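3-deoxy-D-manno-octulosonate 8-phosphate phosphatase KdsC (Haemophilus influenzae Rd, PDB 1K1E) hydrolyses 3-deoxy-D-manno-octulosonate 8-phosphate to KDO and inorganic phosphate, a magnesium-dependent step of lipopolysaccharide biosynthesis carried out by a homotetramer. Local coordinates at residues P63-R68 and F77-L82. Sequence-based numbering, arbitrary orientation.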
ATOM      1  N   PRO A  63      -8.236  -2.698 -20.679  1.00 19.88           N
ATOM      2  CA  PRO A  63      -9.108  -3.843 -20.537  1.00 15.61           C
ATOM      3  C   PRO A  63      -9.187  -4.199 -19.045  1.00 18.57           C
ATOM      4  O   PRO A  63     -10.128  -4.874 -18.620  1.00 14.34           O
ATOM      5  CB  PRO A  63      -8.427  -4.892 -21.451  1.00 24.21           C
ATOM      6  CG  PRO A  63      -7.033  -4.487 -21.463  1.00 22.37           C
ATOM      7  CD  PRO A  63      -7.054  -3.017 -21.505  1.00 22.65           C
ATOM      8  N   ILE A  64      -8.234  -3.713 -18.245  1.00 11.90           N
ATOM      9  CA  ILE A  64      -8.322  -3.948 -16.777  1.00 11.48           C
ATOM     10  C   ILE A  64      -9.498  -3.128 -16.237  1.00 17.55           C
ATOM     11  O   ILE A  64     -10.351  -3.617 -15.532  1.00 12.28           O
ATOM     12  CB  ILE A  64      -7.042  -3.521 -16.031  1.00 13.39           C
ATOM     13  CG1 ILE A  64      -5.844  -4.281 -16.589  1.00 13.80           C
ATOM     14  CG2 ILE A  64      -7.242  -3.836 -14.531  1.00 14.87           C
ATOM     15  CD1 ILE A  64      -4.467  -3.867 -16.035  1.00 18.25           C
ATOM     16  N   LEU A  65      -9.505  -1.848 -16.544  1.00 12.13           N
ATOM     17  CA  LEU A  65     -10.613  -1.009 -16.124  1.00 11.48           C
ATOM     18  C   LEU A  65     -11.949  -1.524 -16.664  1.00 15.89           C
ATOM     19  O   LEU A  65     -12.943  -1.501 -15.982  1.00 11.78           O
ATOM     20  CB  LEU A  65     -10.337   0.468 -16.547  1.00 13.41           C
ATOM     21  CG  LEU A  65     -11.430   1.434 -16.053  1.00 16.42           C
ATOM     22  CD1 LEU A  65     -11.718   1.370 -14.541  1.00 19.20           C
ATOM     23  CD2 LEU A  65     -10.984   2.823 -16.397  1.00 19.29           C
ATOM     24  N   ARG A  66     -11.986  -2.021 -17.892  1.00 17.13           N
ATOM     25  CA  ARG A  66     -13.236  -2.532 -18.418  1.00 16.83           C
ATOM     26  C   ARG A  66     -13.749  -3.770 -17.676  1.00 12.15           C
ATOM     27  O   ARG A  66     -14.936  -3.940 -17.484  1.00 14.49           O
ATOM     28  CB  ARG A  66     -13.039  -2.765 -19.923  1.00 14.89           C
ATOM     29  CG  ARG A  66     -13.138  -1.407 -20.670  1.00 20.57           C
ATOM     30  CD  ARG A  66     -12.797  -1.521 -22.147  1.00 20.35           C
ATOM     31  NE  ARG A  66     -12.865  -0.231 -22.867  1.00 24.28           N
ATOM     32  CZ  ARG A  66     -13.945   0.224 -23.496  1.00 20.15           C
ATOM     33  NH1 ARG A  66     -15.060  -0.473 -23.486  1.00 19.46           N
ATOM     34  NH2 ARG A  66     -13.885   1.329 -24.237  1.00 22.44           N
ATOM     35  N   ARG A  67     -12.818  -4.593 -17.220  1.00 13.87           N
ATOM     36  CA  ARG A  67     -13.166  -5.792 -16.483  1.00 17.80           C
ATOM     37  C   ARG A  67     -13.786  -5.376 -15.147  1.00 13.68           C
ATOM     38  O   ARG A  67     -14.781  -5.934 -14.715  1.00 13.39           O
ATOM     39  CB  ARG A  67     -11.913  -6.626 -16.254  1.00 11.57           C
ATOM     40  CG  ARG A  67     -12.162  -7.941 -15.404  1.00 12.17           C
ATOM     41  CD  ARG A  67     -13.362  -8.658 -15.870  1.00 17.19           C
ATOM     42  NE  ARG A  67     -13.672  -9.841 -15.068  1.00 24.98           N
ATOM     43  CZ  ARG A  67     -13.475 -11.094 -15.463  1.00 30.54           C
ATOM     44  NH1 ARG A  67     -12.970 -11.314 -16.674  1.00 28.39           N
ATOM     45  NH2 ARG A  67     -13.785 -12.128 -14.647  1.00 27.37           N
ATOM     46  N   ARG A  68     -13.204  -4.371 -14.509  1.00 10.95           N
ATOM     47  CA  ARG A  68     -13.740  -3.903 -13.221  1.00 12.10           C
ATOM     48  C   ARG A  68     -15.132  -3.343 -13.448  1.00 11.88           C
ATOM     49  O   ARG A  68     -16.056  -3.661 -12.695  1.00 15.74           O
ATOM     50  CB  ARG A  68     -12.794  -2.856 -12.627  1.00  8.92           C
ATOM     51  CG  ARG A  68     -13.220  -2.256 -11.187  1.00 16.82           C
ATOM     52  CD  ARG A  68     -13.602  -3.340 -10.215  1.00 14.65           C
ATOM     53  NE  ARG A  68     -13.880  -2.798  -8.903  1.00 13.05           N
ATOM     54  CZ  ARG A  68     -14.377  -3.480  -7.888  1.00 17.28           C
ATOM     55  NH1 ARG A  68     -14.674  -4.788  -8.016  1.00 18.06           N
ATOM     56  NH2 ARG A  68     -14.608  -2.812  -6.748  1.00 13.90           N
ATOM     57  N   PHE A  77     -20.040   4.674 -19.112  1.00 18.23           N
ATOM     58  CA  PHE A  77     -18.665   5.061 -18.861  1.00 24.24           C
ATOM     59  C   PHE A  77     -18.155   5.801 -20.076  1.00 22.68           C
ATOM     60  O   PHE A  77     -18.640   5.622 -21.181  1.00 22.08           O
ATOM     61  CB  PHE A  77     -17.765   3.831 -18.636  1.00 11.07           C
ATOM     62  CG  PHE A  77     -17.955   2.775 -19.641  1.00 20.23           C
ATOM     63  CD1 PHE A  77     -17.208   2.765 -20.802  1.00 19.46           C
ATOM     64  CD2 PHE A  77     -18.838   1.740 -19.383  1.00 20.30           C
ATOM     65  CE1 PHE A  77     -17.320   1.704 -21.707  1.00 25.19           C
ATOM     66  CE2 PHE A  77     -18.963   0.665 -20.291  1.00 26.17           C
ATOM     67  CZ  PHE A  77     -18.189   0.673 -21.445  1.00 27.15           C
ATOM     68  N   PHE A  78     -17.130   6.595 -19.853  1.00 18.14           N
ATOM     69  CA  PHE A  78     -16.476   7.349 -20.906  1.00 13.64           C
ATOM     70  C   PHE A  78     -14.999   7.230 -20.502  1.00 17.43           C
ATOM     71  O   PHE A  78     -14.493   7.819 -19.499  1.00 18.81           O
ATOM     72  CB  PHE A  78     -16.965   8.789 -20.861  1.00 24.34           C
ATOM     73  CG  PHE A  78     -16.978   9.453 -22.184  1.00 22.49           C
ATOM     74  CD1 PHE A  78     -18.063  10.223 -22.560  1.00 28.69           C
ATOM     75  CD2 PHE A  78     -15.907   9.316 -23.055  1.00 27.91           C
ATOM     76  CE1 PHE A  78     -18.089  10.874 -23.828  1.00 30.89           C
ATOM     77  CE2 PHE A  78     -15.922   9.961 -24.343  1.00 27.34           C
ATOM     78  CZ  PHE A  78     -17.023  10.737 -24.709  1.00 26.39           C
ATOM     79  N   LEU A  79     -14.297   6.461 -21.312  1.00 14.11           N
ATOM     80  CA  LEU A  79     -12.882   6.122 -21.081  1.00 13.91           C
ATOM     81  C   LEU A  79     -12.015   6.661 -22.202  1.00 26.68           C
ATOM     82  O   LEU A  79     -12.456   6.764 -23.361  1.00 28.11           O
ATOM     83  CB  LEU A  79     -12.726   4.588 -20.960  1.00 20.21           C
ATOM     84  CG  LEU A  79     -13.703   3.876 -19.977  1.00 20.03           C
ATOM     85  CD1 LEU A  79     -13.426   2.378 -19.902  1.00 17.15           C
ATOM     86  CD2 LEU A  79     -13.549   4.460 -18.553  1.00 20.25           C
ATOM     87  N   GLY A  80     -10.806   7.062 -21.830  1.00 23.51           N
ATOM     88  CA  GLY A  80      -9.861   7.598 -22.789  1.00 22.79           C
ATOM     89  C   GLY A  80      -9.999   9.079 -23.058  1.00 31.88           C
ATOM     90  O   GLY A  80      -9.185   9.646 -23.790  1.00 30.40           O
ATOM     91  N   LYS A  81     -11.015   9.709 -22.478  1.00 23.51           N
ATOM     92  CA  LYS A  81     -11.250  11.152 -22.701  1.00 28.41           C
ATOM     93  C   LYS A  81     -10.619  12.018 -21.646  1.00 27.02           C
ATOM     94  O   LYS A  81     -10.908  11.878 -20.458  1.00 25.67           O
ATOM     95  CB  LYS A  81     -12.747  11.475 -22.766  1.00 35.54           C
ATOM     96  CG  LYS A  81     -12.950  12.792 -23.476  1.00 29.93           C
ATOM     97  CD  LYS A  81     -14.349  13.017 -23.914  1.00 27.49           C
ATOM     98  CE  LYS A  81     -14.312  14.112 -24.962  1.00 29.34           C
ATOM     99  NZ  LYS A  81     -15.615  14.301 -25.649  1.00 35.86           N
ATOM    100  N   LEU A  82      -9.784  12.950 -22.074  1.00 27.09           N
ATOM    101  CA  LEU A  82      -9.111  13.804 -21.099  1.00 31.46           C
ATOM    102  C   LEU A  82      -9.839  15.091 -20.808  1.00 29.55           C
ATOM    103  O   LEU A  82      -9.537  15.781 -19.832  1.00 35.73           O
ATOM    104  CB  LEU A  82      -7.678  14.111 -21.547  1.00 31.47           C
ATOM    105  CG  LEU A  82      -6.654  13.072 -21.090  1.00 27.24           C
ATOM    106  CD1 LEU A  82      -5.226  13.484 -21.489  1.00 32.68           C
ATOM    107  CD2 LEU A  82      -6.754  12.962 -19.570  1.00 34.14           C
TER
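Leu79 spreads its two methyl groups over neighbouring side chains of 63-68: CD2 meets CD2 of Leu65 at 3.7 Å, methyl against methyl, while CD1 lies 3.9 Å from CG of Arg66. The same CD1 also sits 3.9 Å above the plane of the Arg66 guanidinium, displaced toward its rim, so one branch serves both the aliphatic stem and the flat head of the arginine. Although CB of Arg66 does not point at the strand, a chain extended from CG to NE, with CG anti to the carbonyl carbon (chi1 -79°), brings that head alongside Leu79 and up to Phe77. Its NH1 comes within 3.6 Å of CE1 of Phe77, and guanidinium and ring planes stand 86° apart; the approach to the ring is oblique. No hydrogen bond crosses between 63-68 and 77-82. The strongest polar partner of Arg66 is Asp61, whose OD2 forms a salt bridge with NE and probably helps to fix the rotation of the guanidinium. The axes of 63-68 and 77-79 run nearly antiparallel, at 171°, and approach to 11.0 Å; these segments belong to helix 63-72 and strand 76-79, the second half of a beta-alpha-beta unit that starts at strand 53-58 in the Rossmann-like core of this HAD phosphatase. Strand 76-79 is an outermost strand of the parallel sheet within the chain. Phe78, alternating with Phe77 and Leu79, has its CB directed away from 63-68, and its side chain touches Ala87 and Asp90 of helix 84-95. Leu65 is buried, whereas Arg66 is exposed; the Leu65 side chain also touches Ser58, Val15 and Phe36, and lies about 10 Å from the bound cobalt ion.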